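Local coordinates for protein actibind (Aspergillus niger, PDB 3D3Z) that cleaves RNA as a ribonuclease of the T2 family, probably with no strict base specificity but a preference for adenylic acid, at residues Q32-D37 with K148-Y153; W36-S41 with K231-Y236; D46-H51 with G194-L199. One frame throughout, in Å; residues are numbered along the deposited sequence.

Contact 1. Residues Q32-D37 with K148-Y153; sequences QTQFWD and KTLDSY. With D3Z (1-(5-deoxy-beta-L-xylofuranosyl)pyrimidine-2,4(1H,3H)-dione), chain E.
Q34 projects from strand 29-35, the member of the antiparallel sheet that lies between strands 49-56 and 195-206, and meets L150 and S152 in the link that runs from helix 134-147 into helix 152-158. Its NE2 donates to L150 O at 3.0 Å, with an N-H...O angle of 170° and the donor in the carbonyl plane on a lone pair. The same nitrogen donates to Q32 OE1 at 2.8 Å. Both acceptors lie within 10° of the Q34 amide plane, and two in-plane acceptors hold the rotation of the amide. OE1 of Q34 accepts from S152 OG at 2.7 Å, the hydroxyl sitting 37° above the carbonyl plane instead of on a lone pair; S152 OG is also hydrogen-bonded to Y201 OH of strand 195-206. The Q34 chain spans the gap because it is extended beyond CG. A water stands 3.0 Å from L150 O and may bridge to the Q34 amide, although its two protons have several acceptors competing for them.

In the RNase T2 fold these bonds join the link between the two helices to the central strand, in a buried contact, and two packing contacts flank them. L150 CD1 packs 3.6 Å from Q32 OE1, the two chains running antiparallel past one another, while Q32 NE2 is satisfied by G52 O. At the far end of the strand the contact is apolar: W36 CZ3 comes to the edge of the Y153 ring, 3.9 Å from its CD1. P163 touches both of these aromatic residues. Neighbouring F35 takes no part in this packing: it is stacked with H51 and lines the pocket of the bound uracil nucleoside, to which D37 also belongs.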
# COMPACT_ATOMS: atom_id res chain seq x y z
N GLN A 32 -0.59 2.71 2.48
CA GLN A 32 -0.58 2.16 1.13
C GLN A 32 0.70 2.67 0.46
O GLN A 32 0.86 3.85 0.19
CB GLN A 32 -1.81 2.53 0.33
CG GLN A 32 -2.12 1.55 -0.85
CD GLN A 32 -1.12 1.59 -2.00
OE1 GLN A 32 -1.09 2.55 -2.80
NE2 GLN A 32 -0.38 0.47 -2.19
N THR A 33 1.61 1.73 0.19
CA THR A 33 2.96 2.10 -0.29
C THR A 33 3.12 1.70 -1.76
O THR A 33 2.54 0.71 -2.22
CB THR A 33 4.04 1.45 0.58
OG1 THR A 33 3.92 0.03 0.51
CG2 THR A 33 3.85 1.90 2.00
N GLN A 34 3.89 2.51 -2.49
CA GLN A 34 4.09 2.33 -3.91
C GLN A 34 5.57 2.46 -4.35
O GLN A 34 6.37 3.10 -3.69
CB GLN A 34 3.24 3.36 -4.66
CG GLN A 34 1.78 3.29 -4.35
CD GLN A 34 0.96 4.30 -5.13
OE1 GLN A 34 1.47 4.92 -6.10
NE2 GLN A 34 -0.33 4.39 -4.81
N PHE A 35 5.90 1.87 -5.50
CA PHE A 35 7.22 1.99 -6.10
C PHE A 35 7.19 2.65 -7.46
O PHE A 35 6.25 2.46 -8.18
CB PHE A 35 7.72 0.59 -6.42
CG PHE A 35 8.28 -0.13 -5.26
CD1 PHE A 35 9.18 0.49 -4.43
CD2 PHE A 35 7.97 -1.47 -5.04
CE1 PHE A 35 9.74 -0.19 -3.40
CE2 PHE A 35 8.55 -2.14 -3.99
CZ PHE A 35 9.42 -1.50 -3.18
N TRP A 36 8.27 3.35 -7.78
CA TRP A 36 8.64 3.73 -9.15
C TRP A 36 9.95 2.97 -9.52
O TRP A 36 11.07 3.37 -9.13
CB TRP A 36 8.78 5.28 -9.25
CG TRP A 36 9.09 5.73 -10.62
CD1 TRP A 36 10.32 6.17 -11.12
CD2 TRP A 36 8.18 5.76 -11.71
NE1 TRP A 36 10.19 6.45 -12.46
CE2 TRP A 36 8.89 6.24 -12.84
CE3 TRP A 36 6.81 5.46 -11.84
CZ2 TRP A 36 8.29 6.39 -14.08
CZ3 TRP A 36 6.22 5.62 -13.09
CH2 TRP A 36 6.96 6.08 -14.19
N ASP A 37 9.81 1.83 -10.20
CA ASP A 37 10.92 0.96 -10.52
C ASP A 37 11.37 1.31 -11.94
O ASP A 37 10.65 1.05 -12.90
CB ASP A 37 10.52 -0.53 -10.43
CG ASP A 37 10.27 -1.03 -9.00
OD1 ASP A 37 10.71 -0.39 -8.01
OD2 ASP A 37 9.61 -2.11 -8.86
N LYS A 148 -5.83 1.37 -6.41
CA LYS A 148 -6.57 1.92 -7.56
C LYS A 148 -7.03 3.36 -7.32
O LYS A 148 -7.24 4.11 -8.26
CB LYS A 148 -7.77 1.06 -7.93
CG LYS A 148 -7.38 -0.23 -8.61
CD LYS A 148 -8.53 -1.16 -8.65
CE LYS A 148 -8.27 -2.24 -9.59
NZ LYS A 148 -9.51 -3.03 -9.85
N THR A 149 -7.19 3.76 -6.08
CA THR A 149 -7.68 5.10 -5.82
C THR A 149 -6.53 6.12 -5.75
O THR A 149 -6.78 7.31 -5.51
CB THR A 149 -8.50 5.16 -4.50
OG1 THR A 149 -7.65 4.91 -3.39
CG2 THR A 149 -9.70 4.16 -4.49
N LEU A 150 -5.29 5.66 -5.89
CA LEU A 150 -4.09 6.48 -5.60
C LEU A 150 -3.17 6.46 -6.79
O LEU A 150 -2.07 5.93 -6.70
CB LEU A 150 -3.38 5.88 -4.38
CG LEU A 150 -4.13 6.01 -3.06
CD1 LEU A 150 -3.52 5.12 -2.00
CD2 LEU A 150 -4.14 7.47 -2.61
N ASP A 151 -3.65 6.99 -7.92
CA ASP A 151 -2.91 7.00 -9.18
C ASP A 151 -1.92 8.20 -9.14
O ASP A 151 -2.17 9.28 -9.67
CB ASP A 151 -3.86 7.08 -10.37
CG ASP A 151 -3.15 7.05 -11.70
OD1 ASP A 151 -1.90 7.01 -11.79
OD2 ASP A 151 -3.86 7.11 -12.72
N SER A 152 -0.80 7.93 -8.49
CA SER A 152 0.37 8.81 -8.37
C SER A 152 0.86 9.37 -9.70
O SER A 152 1.08 10.57 -9.82
CB SER A 152 1.48 7.99 -7.68
OG SER A 152 1.06 7.61 -6.39
N TYR A 153 1.03 8.52 -10.71
CA TYR A 153 1.50 9.00 -12.02
C TYR A 153 0.62 10.11 -12.58
O TYR A 153 1.15 11.13 -13.05
CB TYR A 153 1.60 7.89 -13.04
CG TYR A 153 2.25 8.37 -14.32
CD1 TYR A 153 3.60 8.17 -14.53
CD2 TYR A 153 1.52 9.08 -15.31
CE1 TYR A 153 4.22 8.58 -15.67
CE2 TYR A 153 2.16 9.53 -16.47
CZ TYR A 153 3.52 9.28 -16.63
OH TYR A 153 4.21 9.68 -17.75
N1 D3Z E . 11.50 -5.35 -3.60
C2 D3Z E . 10.98 -6.45 -4.29
N3 D3Z E . 10.25 -6.26 -5.38
C4 D3Z E . 9.98 -5.03 -5.84
C5 D3Z E . 10.48 -3.95 -5.17
C6 D3Z E . 11.26 -4.12 -4.03
O2 D3Z E . 11.19 -7.62 -3.91
O4 D3Z E . 9.30 -4.83 -6.87
C1' D3Z E . 12.29 -5.53 -2.41
C2' D3Z E . 11.87 -6.86 -1.83
O2' D3Z E . 12.94 -7.81 -1.95
C3' D3Z E . 11.40 -6.58 -0.42
C4' D3Z E . 11.60 -5.10 -0.17
O3' D3Z E . 10.03 -6.90 -0.26
O4' D3Z E . 11.97 -4.51 -1.44
C5' D3Z E . 10.32 -4.50 0.40
O HOH W 1 -0.15 4.61 -8.63

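Contact 2. Residues W36-S41 with K231-Y236; sequences WDYDPS and KYPPKY. With EDO (1,2-ethanediol), chain G.
W36 is clamped between Y232 and K235 where the loop leaving the central strand 29-35 of the RNase T2 sheet packs on the C-terminal loop; the Y232 edge and the K235 chain cover opposite faces of the indole, in an edge-to-face pair and a cation-pi contact. The edge of the Y232 ring is directed at one indole face, the planes lying 64° apart, and Y232 CE1 comes within 3.5 Å of W36 CE2. Over the opposite face runs the extended K235 chain: its CE sits 3.7 Å from the centroid of the six-membered ring in a CH-pi contact, while NZ is off-centre and farther out. The third side of the clamp lies in the indole plane, where W36 NE1 donates to P233 O at 2.8 Å.

The next shell is P233, whose CG stands over the centre of the Y38 ring, 3.7 Å from its centroid and only 6° off the normal. Y38 can present that face because CG lies between the backbone N and the carbonyl carbon (chi1 58°), and A195 of strand 195-206 touches both residues. Farther out, the polar ends have partners of their own. K235 NZ is hydrogen-bonded to the carbonyl oxygens of D42, P44 and S47, and to a water that also accepts from D37 N; four acceptors surround three N-H groups, so at least one must be shared or weaker, and the cluster probably stabilises the ammonium charge. Y232 OH is paired with W48 NE1, tying the clamp to a second tryptophan.

The peptide before P40 is cis, and S41 OG donates to Y38 O across it. The same S41 OG accepts from Y236 N at 2.9 Å, and S41 CB lies over the Y236 ring face, 3.4 Å from its CE1.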
# COMPACT_ATOMS: atom_id res chain seq x y z
N TRP A 36 8.27 3.35 -7.78
CA TRP A 36 8.64 3.73 -9.15
C TRP A 36 9.95 2.97 -9.52
O TRP A 36 11.07 3.37 -9.13
CB TRP A 36 8.78 5.28 -9.25
CG TRP A 36 9.09 5.73 -10.62
CD1 TRP A 36 10.32 6.17 -11.12
CD2 TRP A 36 8.18 5.76 -11.71
NE1 TRP A 36 10.19 6.45 -12.46
CE2 TRP A 36 8.89 6.24 -12.84
CE3 TRP A 36 6.81 5.46 -11.84
CZ2 TRP A 36 8.29 6.39 -14.08
CZ3 TRP A 36 6.22 5.62 -13.09
CH2 TRP A 36 6.96 6.08 -14.19
N ASP A 37 9.81 1.83 -10.20
CA ASP A 37 10.92 0.96 -10.52
C ASP A 37 11.37 1.31 -11.94
O ASP A 37 10.65 1.05 -12.90
CB ASP A 37 10.52 -0.53 -10.43
CG ASP A 37 10.27 -1.03 -9.00
OD1 ASP A 37 10.71 -0.39 -8.01
OD2 ASP A 37 9.61 -2.11 -8.86
N TYR A 38 12.54 1.97 -12.07
CA TYR A 38 13.08 2.42 -13.40
C TYR A 38 14.35 1.63 -13.85
O TYR A 38 14.61 1.40 -15.07
CB TYR A 38 13.31 3.95 -13.38
CG TYR A 38 14.25 4.34 -12.29
CD1 TYR A 38 13.77 4.70 -11.02
CD2 TYR A 38 15.64 4.21 -12.47
CE1 TYR A 38 14.63 4.96 -9.97
CE2 TYR A 38 16.52 4.49 -11.42
CZ TYR A 38 16.01 4.89 -10.19
OH TYR A 38 16.89 5.11 -9.15
N ASP A 39 15.12 1.11 -12.89
CA ASP A 39 16.28 0.32 -13.26
C ASP A 39 16.52 -0.85 -12.33
O ASP A 39 17.21 -0.69 -11.35
CB ASP A 39 17.55 1.21 -13.35
CG ASP A 39 18.80 0.43 -13.81
OD1 ASP A 39 18.68 -0.76 -14.17
OD2 ASP A 39 19.94 1.00 -13.82
N PRO A 40 15.97 -2.04 -12.66
CA PRO A 40 15.17 -2.36 -13.84
C PRO A 40 13.74 -1.81 -13.71
O PRO A 40 13.18 -1.68 -12.62
CB PRO A 40 15.16 -3.89 -13.85
CG PRO A 40 15.31 -4.26 -12.40
CD PRO A 40 16.11 -3.21 -11.76
N SER A 41 13.18 -1.49 -14.86
CA SER A 41 11.79 -1.08 -14.97
C SER A 41 10.76 -2.27 -14.92
O SER A 41 11.03 -3.38 -15.37
CB SER A 41 11.58 -0.35 -16.29
OG SER A 41 12.29 0.85 -16.37
N LYS A 231 15.24 13.69 -9.64
CA LYS A 231 15.04 13.07 -10.93
C LYS A 231 13.81 12.16 -10.88
O LYS A 231 13.55 11.52 -9.88
CB LYS A 231 16.24 12.24 -11.34
CG LYS A 231 17.55 13.00 -11.26
CD LYS A 231 18.71 12.18 -11.78
CE LYS A 231 19.16 11.12 -10.77
NZ LYS A 231 19.68 9.91 -11.56
N TYR A 232 13.10 12.13 -11.99
CA TYR A 232 11.96 11.24 -12.22
C TYR A 232 12.31 10.39 -13.45
O TYR A 232 11.97 10.75 -14.58
CB TYR A 232 10.71 12.06 -12.42
CG TYR A 232 9.36 11.38 -12.34
CD1 TYR A 232 9.20 10.02 -12.02
CD2 TYR A 232 8.20 12.13 -12.54
CE1 TYR A 232 7.92 9.45 -11.93
CE2 TYR A 232 6.94 11.58 -12.44
CZ TYR A 232 6.81 10.23 -12.14
OH TYR A 232 5.53 9.71 -12.08
N PRO A 233 13.11 9.34 -13.26
CA PRO A 233 13.63 8.63 -14.44
C PRO A 233 12.56 7.92 -15.26
O PRO A 233 11.63 7.33 -14.68
CB PRO A 233 14.66 7.66 -13.84
CG PRO A 233 14.91 8.13 -12.45
CD PRO A 233 13.67 8.79 -12.00
N PRO A 234 12.62 8.05 -16.61
CA PRO A 234 11.70 7.35 -17.47
C PRO A 234 11.91 5.83 -17.40
O PRO A 234 13.04 5.38 -17.29
CB PRO A 234 12.03 7.90 -18.88
CG PRO A 234 12.78 9.16 -18.65
CD PRO A 234 13.56 8.89 -17.40
N LYS A 235 10.80 5.08 -17.36
CA LYS A 235 10.90 3.62 -17.44
C LYS A 235 11.27 3.19 -18.86
O LYS A 235 10.89 3.88 -19.80
CB LYS A 235 9.59 2.96 -16.98
CG LYS A 235 9.23 3.22 -15.55
CD LYS A 235 8.03 2.36 -15.17
CE LYS A 235 7.75 2.34 -13.72
NZ LYS A 235 6.46 1.65 -13.44
N TYR A 236 11.98 2.08 -18.98
CA TYR A 236 12.29 1.44 -20.28
C TYR A 236 13.05 2.45 -21.16
O TYR A 236 12.85 2.52 -22.34
CB TYR A 236 10.99 0.94 -20.98
CG TYR A 236 10.13 0.04 -20.06
CD1 TYR A 236 10.58 -1.20 -19.62
CD2 TYR A 236 8.85 0.45 -19.64
CE1 TYR A 236 9.80 -1.97 -18.74
CE2 TYR A 236 8.07 -0.31 -18.77
CZ TYR A 236 8.55 -1.51 -18.31
OH TYR A 236 7.80 -2.31 -17.50
C1 EDO G . 14.44 -1.00 -8.08
O1 EDO G . 14.10 -0.97 -9.47
C2 EDO G . 15.58 -1.98 -7.79
O2 EDO G . 16.78 -1.42 -8.31
O HOH W 2 7.11 0.63 -10.70

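Contact 3. Residues D46-H51 with G194-L199; sequences DSWTIH and GALSQL. Unlike the reference sequence in segment 46-51: D46 (reference Gly). With D3Z (1-(5-deoxy-beta-L-xylofuranosyl)pyrimidine-2,4(1H,3H)-dione), chain E.
W48 and L199 meet at about a right angle: the leucine stands over one face of the indole, with CD1 3.7 Å from the centroid of the six-membered ring and 10° off its normal, a clear CH-pi contact. Its CG is tighter still, 3.4 Å from W48 CZ3. L196, also roughly perpendicular to the indole, instead comes to its edge, where its CG lies in the ring plane 3.9 Å from W48 CZ2. The two leucines thus meet the indole from different directions, one over a face and one at the edge, while its polar NE1 has its partner, Y232, in the C-terminal loop.

H51 and Q198 approach differently. The Q198 chain starts away from strand 49-56, but its extended chi2 (-164°) carries the amide toward the imidazole, the two planes 64° apart. ND1 and OE1 are 3.8 Å apart and do not bond directly. A water in the imidazole plane spans them, 2.8 Å from H51 ND1 and donating to Q198 OE1 at 2.8 Å. Here strand 195-206 is distorted, since S197 and Q198 together face G190 in a classic beta bulge.

The imidazole edge is turned to the sugar of the bound nucleoside. With the side chains of E111 and H115 about 4 Å and about 7 Å from its own, H51 belongs to the predicted histidine-glutamate-histidine active site of RNase T2.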
# COMPACT_ATOMS: atom_id res chain seq x y z
N ASP A 46 3.70 4.33 -17.59
CA ASP A 46 2.99 5.48 -17.02
C ASP A 46 2.15 5.13 -15.78
O ASP A 46 1.09 5.72 -15.52
CB ASP A 46 2.09 6.12 -18.09
CG ASP A 46 1.04 5.18 -18.62
OD1 ASP A 46 1.07 3.93 -18.41
OD2 ASP A 46 0.15 5.72 -19.29
N SER A 47 2.67 4.22 -14.97
CA SER A 47 2.06 3.94 -13.69
C SER A 47 3.11 3.53 -12.71
O SER A 47 4.05 2.83 -13.04
CB SER A 47 0.99 2.82 -13.79
OG SER A 47 0.38 2.58 -12.52
N TRP A 48 2.89 3.94 -11.49
CA TRP A 48 3.59 3.40 -10.35
C TRP A 48 3.00 2.01 -10.11
O TRP A 48 1.97 1.65 -10.71
CB TRP A 48 3.40 4.30 -9.14
CG TRP A 48 4.16 5.63 -9.23
CD1 TRP A 48 4.05 6.60 -10.18
CD2 TRP A 48 5.14 6.10 -8.29
NE1 TRP A 48 4.93 7.65 -9.90
CE2 TRP A 48 5.60 7.36 -8.74
CE3 TRP A 48 5.69 5.56 -7.13
CZ2 TRP A 48 6.59 8.08 -8.07
CZ3 TRP A 48 6.68 6.29 -6.45
CH2 TRP A 48 7.11 7.52 -6.92
N THR A 49 3.67 1.25 -9.24
CA THR A 49 3.26 -0.10 -8.83
C THR A 49 3.13 -0.21 -7.31
O THR A 49 3.55 0.67 -6.56
CB THR A 49 4.27 -1.12 -9.34
OG1 THR A 49 5.59 -0.75 -8.95
CG2 THR A 49 4.21 -1.18 -10.86
N ILE A 50 2.53 -1.31 -6.86
CA ILE A 50 2.27 -1.60 -5.47
C ILE A 50 3.51 -2.14 -4.80
O ILE A 50 4.22 -3.00 -5.32
CB ILE A 50 1.11 -2.69 -5.25
CG1 ILE A 50 -0.22 -2.21 -5.89
CG2 ILE A 50 0.97 -3.04 -3.75
CD1 ILE A 50 -1.32 -3.32 -6.13
N HIS A 51 3.78 -1.62 -3.63
CA HIS A 51 4.70 -2.21 -2.69
C HIS A 51 3.90 -3.03 -1.66
O HIS A 51 4.15 -4.20 -1.46
CB HIS A 51 5.55 -1.11 -2.01
CG HIS A 51 6.68 -1.62 -1.16
ND1 HIS A 51 7.62 -0.77 -0.62
CD2 HIS A 51 7.04 -2.88 -0.78
CE1 HIS A 51 8.51 -1.48 0.07
NE2 HIS A 51 8.19 -2.76 -0.03
N GLY A 194 19.08 10.21 -5.51
CA GLY A 194 18.42 11.40 -6.07
C GLY A 194 17.26 11.22 -7.03
O GLY A 194 16.81 12.19 -7.66
N ALA A 195 16.73 9.99 -7.15
CA ALA A 195 15.58 9.73 -8.03
C ALA A 195 14.34 9.33 -7.20
O ALA A 195 14.42 8.61 -6.20
CB ALA A 195 15.91 8.64 -9.05
N LEU A 196 13.21 9.83 -7.64
CA LEU A 196 11.90 9.52 -7.12
C LEU A 196 11.69 7.98 -7.28
O LEU A 196 11.90 7.39 -8.36
CB LEU A 196 10.86 10.42 -7.83
CG LEU A 196 9.46 10.67 -7.31
CD1 LEU A 196 9.45 11.23 -5.90
CD2 LEU A 196 8.72 11.55 -8.34
N SER A 197 11.34 7.36 -6.17
CA SER A 197 11.45 5.92 -5.95
C SER A 197 10.26 5.28 -5.19
O SER A 197 9.82 4.21 -5.56
CB SER A 197 12.71 5.66 -5.17
OG SER A 197 12.82 4.28 -4.98
N GLN A 198 9.81 5.89 -4.09
CA GLN A 198 8.80 5.30 -3.20
C GLN A 198 7.82 6.35 -2.69
O GLN A 198 8.21 7.53 -2.49
CB GLN A 198 9.49 4.65 -2.00
CG GLN A 198 10.40 3.44 -2.36
CD GLN A 198 10.77 2.60 -1.18
OE1 GLN A 198 9.90 2.23 -0.40
NE2 GLN A 198 12.09 2.27 -1.04
N LEU A 199 6.59 5.91 -2.42
CA LEU A 199 5.51 6.73 -1.85
C LEU A 199 4.78 5.92 -0.75
O LEU A 199 4.53 4.68 -0.91
CB LEU A 199 4.54 7.20 -2.93
CG LEU A 199 5.01 8.11 -4.07
CD1 LEU A 199 3.91 8.34 -5.08
CD2 LEU A 199 5.55 9.46 -3.53
N1 D3Z E . 11.50 -5.35 -3.60
C2 D3Z E . 10.98 -6.45 -4.29
N3 D3Z E . 10.25 -6.26 -5.38
C4 D3Z E . 9.98 -5.03 -5.84
C5 D3Z E . 10.48 -3.95 -5.17
C6 D3Z E . 11.26 -4.12 -4.03
O2 D3Z E . 11.19 -7.62 -3.91
O4 D3Z E . 9.30 -4.83 -6.87
C1' D3Z E . 12.29 -5.53 -2.41
C2' D3Z E . 11.87 -6.86 -1.83
O2' D3Z E . 12.94 -7.81 -1.95
C3' D3Z E . 11.40 -6.58 -0.42
C4' D3Z E . 11.60 -5.10 -0.17
O3' D3Z E . 10.03 -6.90 -0.26
O4' D3Z E . 11.97 -4.51 -1.44
C5' D3Z E . 10.32 -4.50 0.40
O HOH W 3 7.25 1.93 -1.10

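Contacts 1 and 3 lie on one antiparallel sheet, their centres 6 Å apart: strand 29-35 pairs with 49-56 and 195-206, and Q34 N lies 2.8 Å from L199 O, a probable hydrogen bond. Contact 2 is centred 8 Å from contact 3 and 14 Å from contact 1, at the outer end where strand 29-35 runs out. W36 and D37 belong to both contacts 1 and 2. Along the chain the segments of contacts 1 and 3 alternate, and contact 2, spanning 36-41 to 231-236, encloses contact 3. F35 and H51, on neighbouring strands, form part of the nucleoside pocket; strand 29-35 packs on the loop leading into helix 152-158, and the loop that follows it on the C-terminal loop.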